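PDB 5MZ5: ALDH21) from Physcomitrella patens subsp. patens, which oxidises succinic semialdehyde with NADP(+) as cofactor, as a plant member of the aldehyde dehydrogenase family. Local coordinates for residues 41-46 with 224-229; 104-109 with 230-235. All blocks are in the same frame, centred on the assembly; numbering follows the deposited sequence.

Helix 219-229 and the loop that follows it illustrate how one continuous piece of chain can be held on two fronts. Contact 1 sets the last turns of this helix against strand 38-44 near the N-terminus, and contact 2 sets the next six residues against helix 97-113. Their centres lie about 12 Å apart, and along the chain the segments alternate: 41-46, 104-109, 224-229, 230-235. The two touch directly, Val107 of contact 2 packing on Leu224, Ile227 and Leu228. Helix 219-229 links strands 209-212 and 239-241 of the Rossmann-type sheet, so both contacts join N-terminal elements to the coenzyme-binding part of the enzyme.

Contact 1 (41-46 with 224-229)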
ATOM      1  N   ASN A  41      32.565 -18.083 -23.171  1.00 35.04           N
ATOM      2  CA  ASN A  41      32.823 -18.679 -21.879  1.00 34.85           C
ATOM      3  C   ASN A  41      31.491 -18.869 -21.190  1.00 37.49           C
ATOM      4  O   ASN A  41      30.521 -18.175 -21.500  1.00 38.02           O
ATOM      5  CB  ASN A  41      33.677 -17.748 -21.012  1.00 37.32           C
ATOM      6  CG  ASN A  41      35.097 -17.583 -21.456  1.00 48.73           C
ATOM      7  OD1 ASN A  41      35.561 -16.464 -21.662  1.00 42.86           O
ATOM      8  ND2 ASN A  41      35.845 -18.670 -21.512  1.00 37.21           N
ATOM      9  N   ILE A  42      31.449 -19.805 -20.247  1.00 33.08           N
ATOM     10  CA  ILE A  42      30.290 -20.029 -19.397  1.00 31.33           C
ATOM     11  C   ILE A  42      30.668 -19.468 -18.036  1.00 32.24           C
ATOM     12  O   ILE A  42      31.853 -19.202 -17.795  1.00 30.23           O
ATOM     13  CB  ILE A  42      29.758 -21.487 -19.390  1.00 34.39           C
ATOM     14  CG1 ILE A  42      30.819 -22.497 -18.898  1.00 35.38           C
ATOM     15  CG2 ILE A  42      29.251 -21.838 -20.787  1.00 34.19           C
ATOM     16  CD1 ILE A  42      30.307 -23.932 -18.587  1.00 42.53           C
ATOM     17  N   PHE A  43      29.679 -19.233 -17.172  1.00 27.27           N
ATOM     18  CA  PHE A  43      29.966 -18.616 -15.897  1.00 26.92           C
ATOM     19  C   PHE A  43      29.708 -19.549 -14.752  1.00 30.36           C
ATOM     20  O   PHE A  43      28.598 -20.019 -14.564  1.00 29.38           O
ATOM     21  CB  PHE A  43      29.231 -17.260 -15.776  1.00 27.86           C
ATOM     22  CG  PHE A  43      29.816 -16.276 -16.770  1.00 28.73           C
ATOM     23  CD1 PHE A  43      30.926 -15.503 -16.438  1.00 30.65           C
ATOM     24  CD2 PHE A  43      29.325 -16.202 -18.075  1.00 28.88           C
ATOM     25  CE1 PHE A  43      31.512 -14.649 -17.382  1.00 30.35           C
ATOM     26  CE2 PHE A  43      29.926 -15.371 -19.017  1.00 30.68           C
ATOM     27  CZ  PHE A  43      31.023 -14.607 -18.666  1.00 28.53           C
ATOM     28  N   LEU A  44      30.775 -19.853 -14.017  1.00 29.85           N
ATOM     29  CA  LEU A  44      30.760 -20.760 -12.882  1.00 30.55           C
ATOM     30  C   LEU A  44      31.228 -19.999 -11.660  1.00 34.00           C
ATOM     31  O   LEU A  44      32.397 -19.599 -11.590  1.00 34.09           O
ATOM     32  CB  LEU A  44      31.645 -21.988 -13.177  1.00 31.85           C
ATOM     33  CG  LEU A  44      31.898 -22.989 -12.038  1.00 38.64           C
ATOM     34  CD1 LEU A  44      30.611 -23.597 -11.540  1.00 39.68           C
ATOM     35  CD2 LEU A  44      32.813 -24.111 -12.500  1.00 42.50           C
ATOM     36  N   ALA A  45      30.295 -19.778 -10.701  1.00 30.28           N
ATOM     37  CA  ALA A  45      30.535 -19.045  -9.455  1.00 30.34           C
ATOM     38  C   ALA A  45      31.165 -17.661  -9.761  1.00 33.66           C
ATOM     39  O   ALA A  45      32.219 -17.314  -9.207  1.00 33.86           O
ATOM     40  CB  ALA A  45      31.424 -19.868  -8.525  1.00 31.43           C
ATOM     41  N   SER A  46      30.511 -16.913 -10.708  1.00 29.35           N
ATOM     42  CA  SER A  46      30.841 -15.556 -11.197  1.00 29.61           C
ATOM     43  C   SER A  46      32.043 -15.459 -12.142  1.00 33.57           C
ATOM     44  O   SER A  46      32.392 -14.356 -12.579  1.00 33.37           O
ATOM     45  CB  SER A  46      31.045 -14.586 -10.031  1.00 32.10           C
ATOM     46  OG  SER A  46      30.082 -14.759  -9.009  1.00 35.79           O
ATOM     47  N   LEU A 224      24.946 -11.424 -20.553  1.00 28.06           N
ATOM     48  CA  LEU A 224      24.583 -10.910 -19.217  1.00 28.83           C
ATOM     49  C   LEU A 224      25.633 -11.350 -18.181  1.00 31.57           C
ATOM     50  O   LEU A 224      26.042 -10.532 -17.364  1.00 30.53           O
ATOM     51  CB  LEU A 224      23.151 -11.263 -18.754  1.00 29.05           C
ATOM     52  CG  LEU A 224      22.000 -10.464 -19.395  1.00 36.26           C
ATOM     53  CD1 LEU A 224      20.634 -11.063 -19.018  1.00 35.73           C
ATOM     54  CD2 LEU A 224      22.044  -8.958 -19.020  1.00 39.45           C
ATOM     55  N   GLY A 225      26.128 -12.583 -18.332  1.00 28.39           N
ATOM     56  CA  GLY A 225      27.184 -13.192 -17.530  1.00 28.35           C
ATOM     57  C   GLY A 225      28.486 -12.426 -17.607  1.00 32.02           C
ATOM     58  O   GLY A 225      29.095 -12.177 -16.569  1.00 31.68           O
ATOM     59  N   GLU A 226      28.887 -11.979 -18.831  1.00 29.01           N
ATOM     60  CA  GLU A 226      30.094 -11.174 -19.065  1.00 28.68           C
ATOM     61  C   GLU A 226      29.967  -9.839 -18.337  1.00 30.63           C
ATOM     62  O   GLU A 226      30.919  -9.384 -17.690  1.00 29.73           O
ATOM     63  CB  GLU A 226      30.297 -10.890 -20.560  1.00 30.37           C
ATOM     64  CG  GLU A 226      30.721 -12.066 -21.414  1.00 40.08           C
ATOM     65  CD  GLU A 226      30.634 -11.811 -22.911  1.00 58.11           C
ATOM     66  OE1 GLU A 226      30.413 -12.794 -23.654  1.00 59.02           O
ATOM     67  OE2 GLU A 226      30.768 -10.641 -23.342  1.00 42.62           O
ATOM     68  N   ILE A 227      28.789  -9.208 -18.470  1.00 26.86           N
ATOM     69  CA  ILE A 227      28.467  -7.933 -17.834  1.00 26.56           C
ATOM     70  C   ILE A 227      28.546  -8.097 -16.302  1.00 30.23           C
ATOM     71  O   ILE A 227      29.248  -7.341 -15.652  1.00 30.97           O
ATOM     72  CB  ILE A 227      27.079  -7.421 -18.320  1.00 28.57           C
ATOM     73  CG1 ILE A 227      27.133  -7.017 -19.813  1.00 28.58           C
ATOM     74  CG2 ILE A 227      26.542  -6.291 -17.415  1.00 28.56           C
ATOM     75  CD1 ILE A 227      25.788  -6.912 -20.518  1.00 30.30           C
ATOM     76  N   LEU A 228      27.882  -9.130 -15.756  1.00 25.90           N
ATOM     77  CA  LEU A 228      27.825  -9.404 -14.326  1.00 25.30           C
ATOM     78  C   LEU A 228      29.171  -9.701 -13.706  1.00 28.16           C
ATOM     79  O   LEU A 228      29.427  -9.268 -12.590  1.00 27.59           O
ATOM     80  CB  LEU A 228      26.817 -10.533 -14.025  1.00 24.92           C
ATOM     81  CG  LEU A 228      25.342 -10.209 -14.220  1.00 27.82           C
ATOM     82  CD1 LEU A 228      24.505 -11.428 -13.948  1.00 27.33           C
ATOM     83  CD2 LEU A 228      24.901  -9.040 -13.338  1.00 26.52           C
ATOM     84  N   HIS A 229      30.039 -10.414 -14.444  1.00 24.47           N
ATOM     85  CA  HIS A 229      31.393 -10.780 -14.036  1.00 24.27           C
ATOM     86  C   HIS A 229      32.261  -9.556 -13.702  1.00 26.82           C
ATOM     87  O   HIS A 229      33.064  -9.623 -12.785  1.00 25.95           O
ATOM     88  CB  HIS A 229      32.052 -11.655 -15.132  1.00 25.57           C
ATOM     89  CG  HIS A 229      33.532 -11.819 -14.970  1.00 30.44           C
ATOM     90  ND1 HIS A 229      34.077 -12.487 -13.869  1.00 32.67           N
ATOM     91  CD2 HIS A 229      34.543 -11.355 -15.740  1.00 32.39           C
ATOM     92  CE1 HIS A 229      35.390 -12.408 -14.014  1.00 32.30           C
ATOM     93  NE2 HIS A 229      35.720 -11.744 -15.126  1.00 32.93           N
TER
HETATM   94  O   HOH W   1      31.505 -15.504 -22.609  1.00 44.79           O
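Phe43 lays one face of its ring over the backbone of Gly225, whose CA sits 3.9 Å from the ring centroid and 20° off its normal, a CH-pi contact. The carbonyl carbon of Gly225 lies over the same face, displaced toward the rim. Any side chain at Gly225 would run into the ring, so the glycine lets the axes of strand residues 42-44 and helix residues 224-229 approach to 8.7 Å. At the far end of the ring, Phe43 CZ reaches Glu226 N at 3.4 Å and Glu226 CG at 3.8 Å, while CE1 touches CB of His229. The helix is the one between strands 209-212 and 239-241 of the Rossmann-type coenzyme-binding sheet; the backbone of Phe43 in turn pairs with Ile241. Replacing Phe43 by an alanine would probably open a gap above Gly225 and leave CB of His229 and CG of Glu226 without their aromatic neighbour. His229 has CG anti to the backbone N (chi1 166°), which swings the imidazole toward Ser46, and His229 ND1 donates to Ser46 O at 2.8 Å. That oxygen is met in its carbonyl plane, though it is tilted slightly from the imidazole plane. Beyond the ring, a water accepts from Asn41 N and donates to Glu226 OE1, while OE2 of the same carboxylate forms a salt bridge with Arg114.

Contact 2 (104-109 with 230-235); sequences LEKVVA and KIEELP
Lys106 and Glu233 meet through charge, the side chain of Lys106 crossing that of Glu233 at about a right angle, so that its ammonium meets the carboxylate. Lys106 NZ donates to Glu233 OE1 at 2.9 Å, on the syn lone pair of that oxygen, and makes a weak second bond to Glu233 OE2 at 3.3 Å. A further weak bond runs from Lys106 NZ to Glu232 OE1, 3.2 Å away, so a single ammonium joins two consecutive carboxylates in a salt-bridge network. The lysine chain is extended beyond CG, which carries NZ out from the helix to the turn, whereas both glutamates bend at chi2 (-93° in Glu232, 93° in Glu233) and fold their carboxylates toward it. Bringing two acids onto one lysine probably eases the repulsion between them.

Apolar packing lies beneath the charges. Ile231 runs past the aliphatic part of Lys106 in the opposite direction: Ile231 CD1 rests on Lys106 CB at 3.8 Å, and its CG2 lies alongside Lys106 CD. Ile231 CD1 also meets Val107 CG2 at 3.8 Å, where the two side chains cross.

In the backbone, residues 231-234 form a type I beta turn, which presents Glu232 and Glu233 at its two central positions. The turn belongs to the connection from helix 219-229 to strand 239-241. Val107 also packs on Phe144 of helix 130-151, and Leu234 on Val103 of helix 97-113, while Leu234 and Pro235 lean on Met92 of helix 75-94.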
ATOM      1  N   LEU A 104      22.469  -3.409 -10.802  1.00 23.44           N
ATOM      2  CA  LEU A 104      21.433  -3.301 -11.828  1.00 23.46           C
ATOM      3  C   LEU A 104      21.628  -2.101 -12.754  1.00 28.52           C
ATOM      4  O   LEU A 104      21.382  -2.216 -13.952  1.00 29.93           O
ATOM      5  CB  LEU A 104      20.031  -3.317 -11.180  1.00 22.77           C
ATOM      6  CG  LEU A 104      19.676  -4.595 -10.436  1.00 25.56           C
ATOM      7  CD1 LEU A 104      18.646  -4.360  -9.382  1.00 23.44           C
ATOM      8  CD2 LEU A 104      19.269  -5.716 -11.401  1.00 29.20           C
ATOM      9  N   GLU A 105      22.110  -0.971 -12.211  1.00 24.60           N
ATOM     10  CA  GLU A 105      22.383   0.235 -12.995  1.00 23.67           C
ATOM     11  C   GLU A 105      23.598   0.037 -13.896  1.00 27.15           C
ATOM     12  O   GLU A 105      23.633   0.589 -15.001  1.00 26.76           O
ATOM     13  CB  GLU A 105      22.572   1.465 -12.093  1.00 24.66           C
ATOM     14  CG  GLU A 105      21.279   1.921 -11.439  1.00 29.32           C
ATOM     15  CD  GLU A 105      21.417   3.150 -10.562  1.00 48.79           C
ATOM     16  OE1 GLU A 105      22.393   3.245  -9.782  1.00 61.12           O
ATOM     17  OE2 GLU A 105      20.525   4.020 -10.647  1.00 53.08           O
ATOM     18  N   LYS A 106      24.588  -0.746 -13.423  1.00 23.37           N
ATOM     19  CA  LYS A 106      25.782  -1.067 -14.200  1.00 23.91           C
ATOM     20  C   LYS A 106      25.418  -1.994 -15.367  1.00 26.10           C
ATOM     21  O   LYS A 106      25.996  -1.870 -16.434  1.00 24.92           O
ATOM     22  CB  LYS A 106      26.892  -1.660 -13.316  1.00 27.37           C
ATOM     23  CG  LYS A 106      27.644  -0.600 -12.534  1.00 34.02           C
ATOM     24  CD  LYS A 106      28.674  -1.225 -11.598  1.00 42.59           C
ATOM     25  CE  LYS A 106      29.366  -0.168 -10.767  1.00 42.34           C
ATOM     26  NZ  LYS A 106      30.677  -0.642 -10.244  1.00 52.23           N
ATOM     27  N   VAL A 107      24.416  -2.886 -15.173  1.00 22.94           N
ATOM     28  CA  VAL A 107      23.913  -3.771 -16.228  1.00 21.94           C
ATOM     29  C   VAL A 107      23.212  -2.893 -17.299  1.00 27.21           C
ATOM     30  O   VAL A 107      23.482  -3.067 -18.482  1.00 27.00           O
ATOM     31  CB  VAL A 107      22.977  -4.904 -15.686  1.00 23.27           C
ATOM     32  CG1 VAL A 107      22.384  -5.732 -16.827  1.00 21.86           C
ATOM     33  CG2 VAL A 107      23.716  -5.803 -14.710  1.00 22.20           C
ATOM     34  N   VAL A 108      22.360  -1.936 -16.864  1.00 24.55           N
ATOM     35  CA  VAL A 108      21.654  -0.980 -17.737  1.00 25.47           C
ATOM     36  C   VAL A 108      22.668  -0.227 -18.641  1.00 32.19           C
ATOM     37  O   VAL A 108      22.492  -0.215 -19.865  1.00 32.19           O
ATOM     38  CB  VAL A 108      20.747  -0.013 -16.921  1.00 28.34           C
ATOM     39  CG1 VAL A 108      20.260   1.168 -17.763  1.00 28.24           C
ATOM     40  CG2 VAL A 108      19.566  -0.754 -16.303  1.00 27.21           C
ATOM     41  N   ALA A 109      23.753   0.313 -18.037  1.00 29.41           N
ATOM     42  CA  ALA A 109      24.823   1.051 -18.715  1.00 30.05           C
ATOM     43  C   ALA A 109      25.571   0.198 -19.748  1.00 33.01           C
ATOM     44  O   ALA A 109      25.834   0.674 -20.856  1.00 31.58           O
ATOM     45  CB  ALA A 109      25.801   1.638 -17.698  1.00 31.00           C
ATOM     46  N   LYS A 230      32.090  -8.443 -14.435  1.00 25.16           N
ATOM     47  CA  LYS A 230      32.850  -7.205 -14.250  1.00 26.18           C
ATOM     48  C   LYS A 230      32.306  -6.322 -13.112  1.00 32.74           C
ATOM     49  O   LYS A 230      32.899  -5.284 -12.830  1.00 34.10           O
ATOM     50  CB  LYS A 230      32.892  -6.408 -15.575  1.00 29.64           C
ATOM     51  CG  LYS A 230      33.602  -7.126 -16.736  1.00 44.20           C
ATOM     52  CD  LYS A 230      33.447  -6.374 -18.091  1.00 56.00           C
ATOM     53  CE  LYS A 230      32.080  -6.501 -18.748  1.00 62.98           C
ATOM     54  NZ  LYS A 230      32.058  -5.996 -20.148  1.00 65.35           N
ATOM     55  N   ILE A 231      31.193  -6.720 -12.451  1.00 29.72           N
ATOM     56  CA  ILE A 231      30.596  -5.904 -11.386  1.00 29.08           C
ATOM     57  C   ILE A 231      31.099  -6.356 -10.001  1.00 34.43           C
ATOM     58  O   ILE A 231      30.695  -7.401  -9.483  1.00 33.20           O
ATOM     59  CB  ILE A 231      29.047  -5.812 -11.505  1.00 30.65           C
ATOM     60  CG1 ILE A 231      28.646  -5.230 -12.885  1.00 29.31           C
ATOM     61  CG2 ILE A 231      28.453  -4.984 -10.345  1.00 30.56           C
ATOM     62  CD1 ILE A 231      27.186  -5.407 -13.267  1.00 28.20           C
ATOM     63  N   GLU A 232      31.972  -5.519  -9.413  1.00 33.44           N
ATOM     64  CA  GLU A 232      32.650  -5.712  -8.129  1.00 34.76           C
ATOM     65  C   GLU A 232      31.702  -5.793  -6.926  1.00 38.01           C
ATOM     66  O   GLU A 232      31.994  -6.550  -6.002  1.00 37.52           O
ATOM     67  CB  GLU A 232      33.748  -4.647  -7.912  1.00 37.35           C
ATOM     68  CG  GLU A 232      33.266  -3.196  -7.979  1.00 55.94           C
ATOM     69  CD  GLU A 232      33.362  -2.482  -9.320  1.00 81.47           C
ATOM     70  OE1 GLU A 232      32.817  -2.993 -10.328  1.00 55.76           O
ATOM     71  OE2 GLU A 232      33.951  -1.378  -9.348  1.00 83.57           O
ATOM     72  N   GLU A 233      30.574  -5.031  -6.943  1.00 34.69           N
ATOM     73  CA  GLU A 233      29.545  -5.006  -5.887  1.00 34.28           C
ATOM     74  C   GLU A 233      28.871  -6.371  -5.703  1.00 36.64           C
ATOM     75  O   GLU A 233      28.391  -6.673  -4.610  1.00 36.49           O
ATOM     76  CB  GLU A 233      28.443  -3.977  -6.206  1.00 35.68           C
ATOM     77  CG  GLU A 233      28.831  -2.521  -6.022  1.00 46.18           C
ATOM     78  CD  GLU A 233      29.346  -1.802  -7.252  1.00 69.52           C
ATOM     79  OE1 GLU A 233      29.901  -2.466  -8.158  1.00 53.70           O
ATOM     80  OE2 GLU A 233      29.231  -0.556  -7.287  1.00 73.73           O
ATOM     81  N   LEU A 234      28.811  -7.174  -6.773  1.00 31.28           N
ATOM     82  CA  LEU A 234      28.171  -8.480  -6.737  1.00 30.01           C
ATOM     83  C   LEU A 234      29.090  -9.530  -6.108  1.00 32.96           C
ATOM     84  O   LEU A 234      30.173  -9.762  -6.632  1.00 33.06           O
ATOM     85  CB  LEU A 234      27.691  -8.866  -8.151  1.00 29.78           C
ATOM     86  CG  LEU A 234      26.550  -9.877  -8.259  1.00 32.54           C
ATOM     87  CD1 LEU A 234      25.273  -9.382  -7.550  1.00 31.36           C
ATOM     88  CD2 LEU A 234      26.272 -10.191  -9.716  1.00 32.74           C
ATOM     89  N   PRO A 235      28.718 -10.114  -4.935  1.00 30.42           N
ATOM     90  CA  PRO A 235      29.600 -11.105  -4.278  1.00 30.09           C
ATOM     91  C   PRO A 235      30.015 -12.284  -5.166  1.00 33.52           C
ATOM     92  O   PRO A 235      29.268 -12.676  -6.056  1.00 31.64           O
ATOM     93  CB  PRO A 235      28.766 -11.585  -3.079  1.00 31.48           C
ATOM     94  CG  PRO A 235      27.808 -10.458  -2.804  1.00 35.55           C
ATOM     95  CD  PRO A 235      27.474  -9.914  -4.158  1.00 31.20           C
TER